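Local structure of aldehyde dehydrogenase (Burkholderia vietnamiensis, 5KF0) at residues E109-A120 / N162-A173; S446-Y454 / G463-I471. The protein probably oxidises an aldehyde substrate to the carboxylic acid with a nicotinamide cofactor, and binds NADPH in this crystal as a subunit of a tetramer. All coordinates share one frame; numbering follows the deposited sequence.

Contact 1 (E109-A120 / N162-A173); sequences EVTRLIDTFRVA and NFPLNLAAHKVA. With NDP (NADPH dihydro-nicotinamide-adenine-dinucleotide phosphate), chain E; ACT (acetate ion), chain H.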
loop_
_atom_site.group_PDB
_atom_site.type_symbol
_atom_site.label_atom_id
_atom_site.label_comp_id
_atom_site.label_asym_id
_atom_site.label_seq_id
_atom_site.Cartn_x
_atom_site.Cartn_y
_atom_site.Cartn_z
ATOM N N GLU A 109 -23.402 13.901 -17.181
ATOM C CA GLU A 109 -22.938 14.328 -15.863
ATOM C C GLU A 109 -23.697 13.622 -14.747
ATOM O O GLU A 109 -23.117 13.334 -13.692
ATOM C CB GLU A 109 -23.046 15.848 -15.696
ATOM C CG GLU A 109 -22.513 16.288 -14.327
ATOM C CD GLU A 109 -22.472 17.781 -14.091
ATOM O OE1 GLU A 109 -22.584 18.569 -15.047
ATOM O OE2 GLU A 109 -22.323 18.164 -12.909
ATOM N N VAL A 110 -24.990 13.344 -14.944
ATOM C CA VAL A 110 -25.718 12.587 -13.926
ATOM C C VAL A 110 -25.132 11.183 -13.796
ATOM O O VAL A 110 -25.010 10.647 -12.690
ATOM C CB VAL A 110 -27.227 12.565 -14.241
ATOM C CG1 VAL A 110 -27.992 11.790 -13.158
ATOM C CG2 VAL A 110 -27.767 13.995 -14.334
ATOM N N THR A 111 -24.736 10.573 -14.915
ATOM C CA THR A 111 -24.049 9.285 -14.830
ATOM C C THR A 111 -22.773 9.405 -14.007
ATOM O O THR A 111 -22.466 8.529 -13.188
ATOM C CB THR A 111 -23.745 8.758 -16.231
ATOM O OG1 THR A 111 -24.977 8.554 -16.935
ATOM C CG2 THR A 111 -22.967 7.445 -16.171
ATOM N N ARG A 112 -22.036 10.500 -14.183
ATOM C CA ARG A 112 -20.810 10.728 -13.417
ATOM C C ARG A 112 -21.107 10.934 -11.939
ATOM O O ARG A 112 -20.366 10.457 -11.069
ATOM C CB ARG A 112 -20.075 11.948 -13.975
ATOM C CG ARG A 112 -19.527 11.761 -15.376
ATOM C CD ARG A 112 -18.193 11.032 -15.360
ATOM N NE ARG A 112 -17.181 11.765 -14.597
ATOM C CZ ARG A 112 -16.534 12.836 -15.043
ATOM N NH1 ARG A 112 -16.783 13.303 -16.262
ATOM N NH2 ARG A 112 -15.640 13.447 -14.273
ATOM N N LEU A 113 -22.180 11.673 -11.637
ATOM C CA LEU A 113 -22.606 11.875 -10.251
ATOM C C LEU A 113 -22.802 10.535 -9.556
ATOM O O LEU A 113 -22.347 10.324 -8.426
ATOM C CB LEU A 113 -23.913 12.680 -10.228
ATOM C CG LEU A 113 -24.747 12.645 -8.932
ATOM C CD1 LEU A 113 -24.031 13.366 -7.785
ATOM C CD2 LEU A 113 -26.144 13.240 -9.143
ATOM N N ILE A 114 -23.501 9.619 -10.230
ATOM C CA ILE A 114 -23.714 8.276 -9.698
ATOM C C ILE A 114 -22.388 7.533 -9.562
ATOM O O ILE A 114 -22.122 6.901 -8.532
ATOM C CB ILE A 114 -24.715 7.511 -10.584
ATOM C CG1 ILE A 114 -26.100 8.134 -10.452
ATOM C CG2 ILE A 114 -24.754 6.042 -10.187
ATOM C CD1 ILE A 114 -27.027 7.849 -11.635
ATOM N N ASP A 115 -21.532 7.610 -10.592
ATOM C CA ASP A 115 -20.207 6.989 -10.546
ATOM C C ASP A 115 -19.415 7.474 -9.337
ATOM O O ASP A 115 -18.786 6.679 -8.626
ATOM C CB ASP A 115 -19.406 7.304 -11.821
ATOM C CG ASP A 115 -19.901 6.562 -13.067
ATOM O OD1 ASP A 115 -20.666 5.585 -12.961
ATOM O OD2 ASP A 115 -19.484 6.971 -14.177
ATOM N N THR A 116 -19.421 8.787 -9.097
ATOM C CA THR A 116 -18.631 9.354 -8.007
ATOM C C THR A 116 -19.128 8.868 -6.650
ATOM O O THR A 116 -18.328 8.481 -5.789
ATOM C CB THR A 116 -18.660 10.885 -8.107
ATOM O OG1 THR A 116 -18.069 11.279 -9.352
ATOM C CG2 THR A 116 -17.902 11.549 -6.951
ATOM N N PHE A 117 -20.449 8.858 -6.441
ATOM C CA PHE A 117 -20.973 8.312 -5.191
ATOM C C PHE A 117 -20.706 6.821 -5.060
ATOM O O PHE A 117 -20.493 6.330 -3.940
ATOM C CB PHE A 117 -22.476 8.602 -5.067
ATOM C CG PHE A 117 -22.768 9.929 -4.427
ATOM C CD1 PHE A 117 -22.564 11.114 -5.131
ATOM C CD2 PHE A 117 -23.242 9.999 -3.124
ATOM C CE1 PHE A 117 -22.812 12.353 -4.525
ATOM C CE2 PHE A 117 -23.506 11.234 -2.520
ATOM C CZ PHE A 117 -23.290 12.405 -3.226
ATOM N N ARG A 118 -20.712 6.077 -6.169
ATOM C CA ARG A 118 -20.440 4.650 -6.071
ATOM C C ARG A 118 -18.991 4.387 -5.674
ATOM O O ARG A 118 -18.723 3.489 -4.866
ATOM C CB ARG A 118 -20.771 3.942 -7.381
ATOM C CG ARG A 118 -20.525 2.461 -7.267
ATOM C CD ARG A 118 -21.163 1.661 -8.363
ATOM N NE ARG A 118 -21.077 0.255 -8.001
ATOM C CZ ARG A 118 -21.486 -0.751 -8.761
ATOM N NH1 ARG A 118 -22.030 -0.524 -9.955
ATOM N NH2 ARG A 118 -21.358 -1.985 -8.311
ATOM N N VAL A 119 -18.038 5.156 -6.222
ATOM C CA VAL A 119 -16.651 5.011 -5.769
ATOM C C VAL A 119 -16.553 5.304 -4.276
ATOM O O VAL A 119 -15.856 4.600 -3.528
ATOM C CB VAL A 119 -15.697 5.921 -6.568
ATOM C CG1 VAL A 119 -14.273 5.826 -6.021
ATOM C CG2 VAL A 119 -15.708 5.580 -8.040
ATOM N N ALA A 120 -17.235 6.358 -3.822
ATOM C CA ALA A 120 -17.210 6.688 -2.402
ATOM C C ALA A 120 -17.812 5.568 -1.558
ATOM O O ALA A 120 -17.307 5.275 -0.468
ATOM C CB ALA A 120 -17.943 8.003 -2.148
ATOM N N ASN A 162 -20.405 24.970 -13.576
ATOM C CA ASN A 162 -20.438 24.307 -14.880
ATOM C C ASN A 162 -20.650 22.802 -14.802
ATOM O O ASN A 162 -21.308 22.234 -15.679
ATOM C CB ASN A 162 -19.169 24.610 -15.680
ATOM C CG ASN A 162 -17.921 24.078 -15.017
ATOM O OD1 ASN A 162 -17.754 24.176 -13.801
ATOM N ND2 ASN A 162 -17.025 23.526 -15.821
ATOM N N PHE A 163 -20.101 22.132 -13.792
ATOM C CA PHE A 163 -20.403 20.728 -13.518
ATOM C C PHE A 163 -20.957 20.692 -12.100
ATOM O O PHE A 163 -20.314 20.158 -11.183
ATOM C CB PHE A 163 -19.183 19.810 -13.640
ATOM C CG PHE A 163 -18.357 19.990 -14.899
ATOM C CD1 PHE A 163 -18.939 20.310 -16.123
ATOM C CD2 PHE A 163 -16.989 19.803 -14.856
ATOM C CE1 PHE A 163 -18.152 20.454 -17.268
ATOM C CE2 PHE A 163 -16.200 19.938 -15.994
ATOM C CZ PHE A 163 -16.781 20.270 -17.198
ATOM N N PRO A 164 -22.136 21.274 -11.874
ATOM C CA PRO A 164 -22.568 21.494 -10.483
ATOM C C PRO A 164 -22.883 20.214 -9.738
ATOM O O PRO A 164 -22.668 20.158 -8.522
ATOM C CB PRO A 164 -23.808 22.379 -10.634
ATOM C CG PRO A 164 -24.354 22.041 -11.988
ATOM C CD PRO A 164 -23.140 21.754 -12.848
ATOM N N LEU A 165 -23.395 19.189 -10.418
ATOM C CA LEU A 165 -23.668 17.925 -9.742
ATOM C C LEU A 165 -22.374 17.204 -9.401
ATOM O O LEU A 165 -22.117 16.874 -8.238
ATOM C CB LEU A 165 -24.553 17.033 -10.619
ATOM C CG LEU A 165 -26.007 17.480 -10.739
ATOM C CD1 LEU A 165 -26.770 16.562 -11.683
ATOM C CD2 LEU A 165 -26.661 17.500 -9.377
ATOM N N ASN A 166 -21.538 16.940 -10.408
ATOM C CA ASN A 166 -20.405 16.063 -10.151
ATOM C C ASN A 166 -19.325 16.729 -9.305
ATOM O O ASN A 166 -18.660 16.044 -8.515
ATOM C CB ASN A 166 -19.800 15.562 -11.455
ATOM C CG ASN A 166 -18.935 14.325 -11.226
ATOM O OD1 ASN A 166 -19.302 13.431 -10.451
ATOM N ND2 ASN A 166 -17.795 14.285 -11.864
ATOM N N LEU A 167 -19.119 18.043 -9.452
ATOM C CA LEU A 167 -18.093 18.680 -8.629
ATOM C C LEU A 167 -18.555 18.848 -7.185
ATOM O O LEU A 167 -17.731 18.811 -6.265
ATOM C CB LEU A 167 -17.668 20.005 -9.251
ATOM C CG LEU A 167 -16.969 19.764 -10.594
ATOM C CD1 LEU A 167 -16.756 21.107 -11.314
ATOM C CD2 LEU A 167 -15.630 18.999 -10.422
ATOM N N ALA A 168 -19.854 19.001 -6.948
ATOM C CA ALA A 168 -20.342 18.894 -5.578
ATOM C C ALA A 168 -20.130 17.482 -5.040
ATOM O O ALA A 168 -19.726 17.304 -3.883
ATOM C CB ALA A 168 -21.820 19.282 -5.512
ATOM N N ALA A 169 -20.381 16.469 -5.876
ATOM C CA ALA A 169 -20.224 15.075 -5.457
ATOM C C ALA A 169 -18.795 14.772 -5.038
ATOM O O ALA A 169 -18.576 13.985 -4.107
ATOM C CB ALA A 169 -20.649 14.126 -6.582
ATOM N N HIS A 170 -17.811 15.382 -5.706
ATOM C CA HIS A 170 -16.420 15.108 -5.361
ATOM C C HIS A 170 -16.021 15.693 -4.016
ATOM O O HIS A 170 -14.919 15.393 -3.545
ATOM C CB HIS A 170 -15.492 15.607 -6.486
ATOM C CG HIS A 170 -15.275 14.577 -7.551
ATOM N ND1 HIS A 170 -14.513 13.446 -7.338
ATOM C CD2 HIS A 170 -15.766 14.468 -8.812
ATOM C CE1 HIS A 170 -14.531 12.692 -8.424
ATOM N NE2 HIS A 170 -15.282 13.292 -9.335
ATOM N N LYS A 171 -16.880 16.490 -3.379
ATOM C CA LYS A 171 -16.675 16.912 -1.998
ATOM C C LYS A 171 -17.624 16.218 -1.034
ATOM O O LYS A 171 -17.186 15.694 -0.006
ATOM C CB LYS A 171 -16.830 18.439 -1.884
ATOM C CG LYS A 171 -15.923 19.205 -2.875
ATOM C CD LYS A 171 -15.982 20.723 -2.650
ATOM C CE LYS A 171 -15.310 21.468 -3.815
ATOM N NZ LYS A 171 -13.847 21.140 -3.929
ATOM N N VAL A 172 -18.914 16.180 -1.377
ATOM C CA VAL A 172 -19.942 15.599 -0.513
ATOM C C VAL A 172 -19.691 14.114 -0.292
ATOM O O VAL A 172 -19.755 13.618 0.841
ATOM C CB VAL A 172 -21.334 15.838 -1.124
ATOM C CG1 VAL A 172 -22.400 15.022 -0.392
ATOM C CG2 VAL A 172 -21.675 17.328 -1.102
ATOM N N ALA A 173 -19.475 13.362 -1.381
ATOM C CA ALA A 173 -19.395 11.910 -1.237
ATOM C C ALA A 173 -18.191 11.484 -0.404
ATOM O O ALA A 173 -18.359 10.639 0.495
ATOM C CB ALA A 173 -19.404 11.242 -2.617
HETATM P PA NDP E . -16.208 31.228 -9.728
HETATM O O1A NDP E . -14.832 31.333 -9.160
HETATM O O2A NDP E . -16.698 32.545 -10.332
HETATM O O5B NDP E . -17.267 30.732 -8.652
HETATM C C5B NDP E . -17.064 29.418 -8.075
HETATM C C4B NDP E . -17.753 29.364 -6.738
HETATM O O4B NDP E . -17.068 30.231 -5.807
HETATM C C3B NDP E . -19.216 29.829 -6.744
HETATM O O3B NDP E . -19.975 29.085 -5.795
HETATM C C2B NDP E . -19.081 31.279 -6.279
HETATM O O2B NDP E . -20.267 31.827 -5.666
HETATM C C1B NDP E . -18.016 31.094 -5.214
HETATM N N9A NDP E . -17.344 32.323 -4.812
HETATM C C8A NDP E . -16.796 33.299 -5.602
HETATM N N7A NDP E . -16.204 34.258 -4.929
HETATM C C5A NDP E . -16.379 33.887 -3.606
HETATM C C6A NDP E . -15.975 34.476 -2.391
HETATM N N6A NDP E . -15.310 35.635 -2.307
HETATM N N1A NDP E . -16.296 33.833 -1.245
HETATM C C2A NDP E . -16.980 32.689 -1.317
HETATM N N3A NDP E . -17.420 32.042 -2.399
HETATM C C4A NDP E . -17.084 32.699 -3.517
HETATM O O3 NDP E . -16.222 30.089 -10.835
HETATM P PN NDP E . -17.333 29.583 -11.855
HETATM O O1N NDP E . -18.551 29.177 -11.108
HETATM O O2N NDP E . -17.515 30.667 -12.887
HETATM O O5D NDP E . -16.701 28.292 -12.523
HETATM C C5D NDP E . -15.713 28.306 -13.566
HETATM C C4D NDP E . -14.346 28.149 -12.947
HETATM O O4D NDP E . -14.284 26.910 -12.192
HETATM C C3D NDP E . -13.232 28.079 -13.995
HETATM O O3D NDP E . -12.081 28.831 -13.626
HETATM C C2D NDP E . -12.949 26.579 -14.063
HETATM O O2D NDP E . -11.672 26.197 -14.562
HETATM C C1D NDP E . -13.144 26.181 -12.606
HETATM N N1N NDP E . -13.383 24.744 -12.550
HETATM C C2N NDP E . -12.513 23.895 -11.907
HETATM C C3N NDP E . -12.621 22.554 -11.976
HETATM C C7N NDP E . -11.730 21.642 -11.210
HETATM O O7N NDP E . -12.204 20.569 -10.809
HETATM N N7N NDP E . -10.451 21.973 -11.044
HETATM C C4N NDP E . -13.638 21.937 -12.868
HETATM C C5N NDP E . -14.702 22.916 -13.229
HETATM C C6N NDP E . -14.504 24.217 -13.121
HETATM P P2B NDP E . -21.437 32.541 -6.568
HETATM O O1X NDP E . -21.120 32.307 -7.997
HETATM O O2X NDP E . -22.695 31.919 -6.039
HETATM O O3X NDP E . -21.414 34.011 -6.206
HETATM C C ACT H . -14.304 16.994 -14.854
HETATM O O ACT H . -14.745 16.294 -15.812
HETATM O OXT ACT H . -14.743 16.745 -13.708
HETATM C CH3 ACT H . -13.291 18.080 -15.042
#
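Glu-109 reaches the backbone N-H groups of Leu-165 and Asn-166 with an extended side chain, its CG anti to the backbone N (chi1 -178°). Beyond CB, Glu-109 CG lies 4.0 Å from Asn-166 CB, and CD settles against Phe-163 CA. At the tip the oxygens part company: OE1 turns to Lys-101 in a salt bridge, while Glu-109 OE2 accepts from Asn-166 N at 2.9 Å in a nearly straight bond (168°) through its anti lone pair. Leu-165 N adds a weak, bent bond to the same oxygen. These two N-H groups would be expected to favour the negative charge on OE2. The two helical segments run almost parallel, 9° apart with axes 8.3 Å from each other, and helix 164-178 follows strand 155-158 of the Rossmann-like cofactor-binding domain. Asn-166 enters as a knob among Glu-109, Arg-112, Leu-113 and Thr-116. Asn-166 OD1 sits 2.7 Å from Thr-116 OG1, whose proton could instead serve Arg-112 O. Thr-116 CG2 stands over the His-170 ring, 3.8 Å from the centroid, in a CH-pi contact. Further along, Ala-173 CB lies over the centre of one face of the Phe-117 ring, another CH-pi contact, while Ala-169 CB meets the ring edge 3.5 Å from Phe-117 CE1.

Contact 2 (S446-Y454 / G463-I471); sequences SFRVDNMPY and GREGIRYAI. With ACT (acetate ion), chain H.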
loop_
_atom_site.group_PDB
_atom_site.type_symbol
_atom_site.label_atom_id
_atom_site.label_comp_id
_atom_site.label_asym_id
_atom_site.label_seq_id
_atom_site.Cartn_x
_atom_site.Cartn_y
_atom_site.Cartn_z
ATOM N N SER A 446 -9.125 16.693 -21.701
ATOM C CA SER A 446 -10.478 16.822 -21.178
ATOM C C SER A 446 -11.008 15.541 -20.539
ATOM O O SER A 446 -12.137 15.564 -20.034
ATOM C CB SER A 446 -11.398 17.278 -22.313
ATOM O OG SER A 446 -10.777 18.340 -23.019
ATOM N N PHE A 447 -10.233 14.452 -20.512
ATOM C CA PHE A 447 -10.698 13.191 -19.940
ATOM C C PHE A 447 -10.499 13.162 -18.426
ATOM O O PHE A 447 -9.425 13.514 -17.922
ATOM C CB PHE A 447 -9.958 12.003 -20.568
ATOM C CG PHE A 447 -10.290 10.690 -19.918
ATOM C CD1 PHE A 447 -11.440 10.005 -20.286
ATOM C CD2 PHE A 447 -9.488 10.160 -18.919
ATOM C CE1 PHE A 447 -11.773 8.802 -19.666
ATOM C CE2 PHE A 447 -9.826 8.964 -18.301
ATOM C CZ PHE A 447 -10.962 8.288 -18.685
ATOM N N ARG A 448 -11.533 12.707 -17.712
ATOM C CA ARG A 448 -11.464 12.408 -16.286
ATOM C C ARG A 448 -12.373 11.222 -15.989
ATOM O O ARG A 448 -13.488 11.141 -16.508
ATOM C CB ARG A 448 -11.901 13.604 -15.433
ATOM C CG ARG A 448 -11.875 13.311 -13.916
ATOM C CD ARG A 448 -12.362 14.518 -13.126
ATOM N NE ARG A 448 -12.215 14.305 -11.690
ATOM C CZ ARG A 448 -12.556 15.197 -10.767
ATOM N NH1 ARG A 448 -13.120 16.352 -11.122
ATOM N NH2 ARG A 448 -12.330 14.934 -9.487
ATOM N N VAL A 449 -11.885 10.300 -15.171
ATOM C CA VAL A 449 -12.713 9.244 -14.596
ATOM C C VAL A 449 -12.671 9.420 -13.082
ATOM O O VAL A 449 -11.650 9.839 -12.524
ATOM C CB VAL A 449 -12.250 7.843 -15.071
ATOM C CG1 VAL A 449 -10.786 7.592 -14.755
ATOM C CG2 VAL A 449 -13.142 6.734 -14.520
ATOM N N ASP A 450 -13.798 9.163 -12.414
ATOM C CA ASP A 450 -13.984 9.820 -11.125
ATOM C C ASP A 450 -13.196 9.206 -9.979
ATOM O O ASP A 450 -13.134 9.823 -8.910
ATOM C CB ASP A 450 -15.475 9.881 -10.801
ATOM C CG ASP A 450 -16.203 10.815 -11.742
ATOM O OD1 ASP A 450 -15.896 12.023 -11.714
ATOM O OD2 ASP A 450 -17.054 10.348 -12.523
ATOM N N ASN A 451 -12.564 8.043 -10.161
ATOM C CA ASN A 451 -11.692 7.538 -9.109
ATOM C C ASN A 451 -10.265 8.062 -9.208
ATOM O O ASN A 451 -9.514 7.937 -8.236
ATOM C CB ASN A 451 -11.656 6.001 -9.117
ATOM C CG ASN A 451 -11.085 5.439 -10.401
ATOM O OD1 ASN A 451 -11.233 6.033 -11.468
ATOM N ND2 ASN A 451 -10.442 4.273 -10.308
ATOM N N MET A 452 -9.886 8.668 -10.326
ATOM C CA MET A 452 -8.479 8.975 -10.531
ATOM C C MET A 452 -8.071 10.213 -9.731
ATOM O O MET A 452 -8.891 11.105 -9.487
ATOM C CB MET A 452 -8.202 9.191 -12.019
ATOM C CG MET A 452 -8.511 10.592 -12.559
ATOM S SD MET A 452 -8.453 10.584 -14.371
ATOM C CE MET A 452 -8.023 12.286 -14.738
ATOM N N PRO A 453 -6.809 10.295 -9.303
ATOM C CA PRO A 453 -6.330 11.556 -8.720
ATOM C C PRO A 453 -6.476 12.677 -9.744
ATOM O O PRO A 453 -6.166 12.503 -10.926
ATOM C CB PRO A 453 -4.858 11.264 -8.387
ATOM C CG PRO A 453 -4.478 10.128 -9.310
ATOM C CD PRO A 453 -5.726 9.309 -9.494
ATOM N N TYR A 454 -7.005 13.818 -9.303
ATOM C CA TYR A 454 -7.320 14.881 -10.250
ATOM C C TYR A 454 -7.086 16.242 -9.621
ATOM O O TYR A 454 -7.621 16.533 -8.547
ATOM C CB TYR A 454 -8.777 14.767 -10.719
ATOM C CG TYR A 454 -9.168 15.900 -11.627
ATOM C CD1 TYR A 454 -8.779 15.896 -12.958
ATOM C CD2 TYR A 454 -9.894 16.987 -11.150
ATOM C CE1 TYR A 454 -9.124 16.929 -13.806
ATOM C CE2 TYR A 454 -10.247 18.035 -12.003
ATOM C CZ TYR A 454 -9.854 17.991 -13.325
ATOM O OH TYR A 454 -10.206 19.010 -14.190
ATOM N N GLY A 463 -3.596 20.468 -4.318
ATOM C CA GLY A 463 -4.195 19.243 -3.811
ATOM C C GLY A 463 -4.886 18.454 -4.918
ATOM O O GLY A 463 -4.889 18.834 -6.092
ATOM N N ARG A 464 -5.459 17.308 -4.528
ATOM C CA ARG A 464 -6.128 16.439 -5.494
ATOM C C ARG A 464 -7.499 16.003 -5.004
ATOM O O ARG A 464 -7.690 15.740 -3.815
ATOM C CB ARG A 464 -5.322 15.171 -5.789
ATOM C CG ARG A 464 -3.947 15.452 -6.410
ATOM C CD ARG A 464 -4.063 15.938 -7.865
ATOM N NE ARG A 464 -2.708 16.100 -8.392
ATOM C CZ ARG A 464 -1.922 17.136 -8.117
ATOM N NH1 ARG A 464 -2.366 18.160 -7.384
ATOM N NH2 ARG A 464 -0.688 17.165 -8.601
ATOM N N GLU A 465 -8.440 15.894 -5.942
ATOM C CA GLU A 465 -9.698 15.202 -5.707
ATOM C C GLU A 465 -9.660 13.859 -6.437
ATOM O O GLU A 465 -8.592 13.407 -6.882
ATOM C CB GLU A 465 -10.883 16.095 -6.099
ATOM C CG GLU A 465 -11.095 17.192 -5.047
ATOM C CD GLU A 465 -12.330 18.033 -5.269
ATOM O OE1 GLU A 465 -12.845 18.063 -6.410
ATOM O OE2 GLU A 465 -12.773 18.688 -4.305
ATOM N N GLY A 466 -10.819 13.203 -6.533
ATOM C CA GLY A 466 -10.839 11.756 -6.683
ATOM C C GLY A 466 -10.992 11.165 -5.294
ATOM O O GLY A 466 -10.331 11.630 -4.367
ATOM N N ILE A 467 -11.869 10.173 -5.126
ATOM C CA ILE A 467 -12.408 9.868 -3.796
ATOM C C ILE A 467 -11.299 9.575 -2.785
ATOM O O ILE A 467 -11.301 10.119 -1.675
ATOM C CB ILE A 467 -13.400 8.702 -3.866
ATOM C CG1 ILE A 467 -14.633 9.084 -4.696
ATOM C CG2 ILE A 467 -13.773 8.264 -2.435
ATOM C CD1 ILE A 467 -15.353 10.344 -4.218
ATOM N N ARG A 468 -10.371 8.674 -3.124
ATOM C CA ARG A 468 -9.299 8.331 -2.183
ATOM C C ARG A 468 -8.546 9.564 -1.707
ATOM O O ARG A 468 -8.169 9.663 -0.531
ATOM C CB ARG A 468 -8.300 7.369 -2.833
ATOM C CG ARG A 468 -8.795 5.958 -3.015
ATOM C CD ARG A 468 -7.782 5.152 -3.823
ATOM N NE ARG A 468 -6.427 5.327 -3.301
ATOM C CZ ARG A 468 -5.326 4.916 -3.930
ATOM N NH1 ARG A 468 -5.424 4.300 -5.101
ATOM N NH2 ARG A 468 -4.135 5.120 -3.393
ATOM N N TYR A 469 -8.289 10.501 -2.619
ATOM C CA TYR A 469 -7.426 11.637 -2.328
ATOM C C TYR A 469 -8.183 12.694 -1.545
ATOM O O TYR A 469 -7.615 13.322 -0.645
ATOM C CB TYR A 469 -6.841 12.142 -3.662
ATOM C CG TYR A 469 -6.418 10.920 -4.448
ATOM C CD1 TYR A 469 -7.206 10.411 -5.480
ATOM C CD2 TYR A 469 -5.284 10.204 -4.080
ATOM C CE1 TYR A 469 -6.856 9.237 -6.139
ATOM C CE2 TYR A 469 -4.935 9.036 -4.730
ATOM C CZ TYR A 469 -5.709 8.567 -5.756
ATOM O OH TYR A 469 -5.350 7.404 -6.396
ATOM N N ALA A 470 -9.478 12.847 -1.828
ATOM C CA ALA A 470 -10.312 13.719 -1.013
ATOM C C ALA A 470 -10.443 13.194 0.417
ATOM O O ALA A 470 -10.390 13.976 1.373
ATOM C CB ALA A 470 -11.678 13.870 -1.678
ATOM N N ILE A 471 -10.606 11.878 0.584
ATOM C CA ILE A 471 -10.670 11.293 1.927
ATOM C C ILE A 471 -9.399 11.606 2.710
ATOM O O ILE A 471 -9.456 11.919 3.904
ATOM C CB ILE A 471 -10.927 9.774 1.843
ATOM C CG1 ILE A 471 -12.362 9.502 1.394
ATOM C CG2 ILE A 471 -10.672 9.099 3.205
ATOM C CD1 ILE A 471 -12.645 8.009 1.140
HETATM C C ACT H . -14.304 16.994 -14.854
HETATM O O ACT H . -14.745 16.294 -15.812
HETATM O OXT ACT H . -14.743 16.745 -13.708
HETATM C CH3 ACT H . -13.291 18.080 -15.042
HETATM O O HOH W 1 -12.335 18.227 -9.118
HETATM O O HOH W 2 -10.576 7.229 -5.731
HETATM O O HOH W 3 -7.268 6.314 -7.931
#
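With CG anti to the backbone N (chi1 179°) and a straight chain to NE, Arg-448 extends to Glu-465 and Gly-466; Tyr-469, with chi1 at -44°, turns its ring against Pro-453. The backbones meet in a single antiparallel bridge, the hydrogen-bonded pair Tyr-454 and Glu-465, within the C-terminal part of the aldehyde dehydrogenase fold. Glu-465 N donates to Tyr-454 O at 2.8 Å, tilted only slightly from the carbonyl plane, whereas Tyr-454 N approaches Glu-465 O from above that plane, 44° out of it. Next to the bridge, Pro-453 CB lies over one face of the Tyr-469 ring, 3.8 Å from the centroid, as a CH-pi contact; Arg-468 CB occupies the opposite face. Gly-466, the N-cap residue, brings its CA to 3.5 Å from Met-452 O, a CA-H...O contact. The Arg-448 guanidinium has Tyr-454 CD2 over one face and Gly-466 N at its edge. Arg-448 NH2 stays 4.4 Å from Glu-465 OE1, beyond a salt bridge, and water 1 links NH1 to that oxygen; the other carboxylate oxygen is taken up by Lys-171. Asn-451 O accepts from two waters: water 2 accepts in turn from Arg-468 N, and water 3 lies 2.7 Å from Tyr-469 OH.

In the fold
Contacts 1 and 2 have centres about 11 Å apart and are joined by two salt bridges: Arg-112 NE to Asp-450 OD2, and Lys-171 NZ to Glu-465 OE2 at 2.7 Å. Asp-450 OD1 additionally accepts from Asn-166 ND2 and His-170 NE2, fastening the 446-454 loop to both helices of contact 1. Both contacts border the cofactor site: Asn-162 OD1 comes within 3.3 Å of NADPH C6N, Leu-167 CD1 within 3.3 Å of NADPH C5N, and the Tyr-454 side chain lies about 3 Å from NADPH at nearest atoms. Arg-448 NH1 donates to acetate OXT at 3.1 Å; Arg-112 NH2 makes only weak, long bonds to the same ion, probably from the crystallisation liquor. Both contacts also reach the same neighbouring subunit.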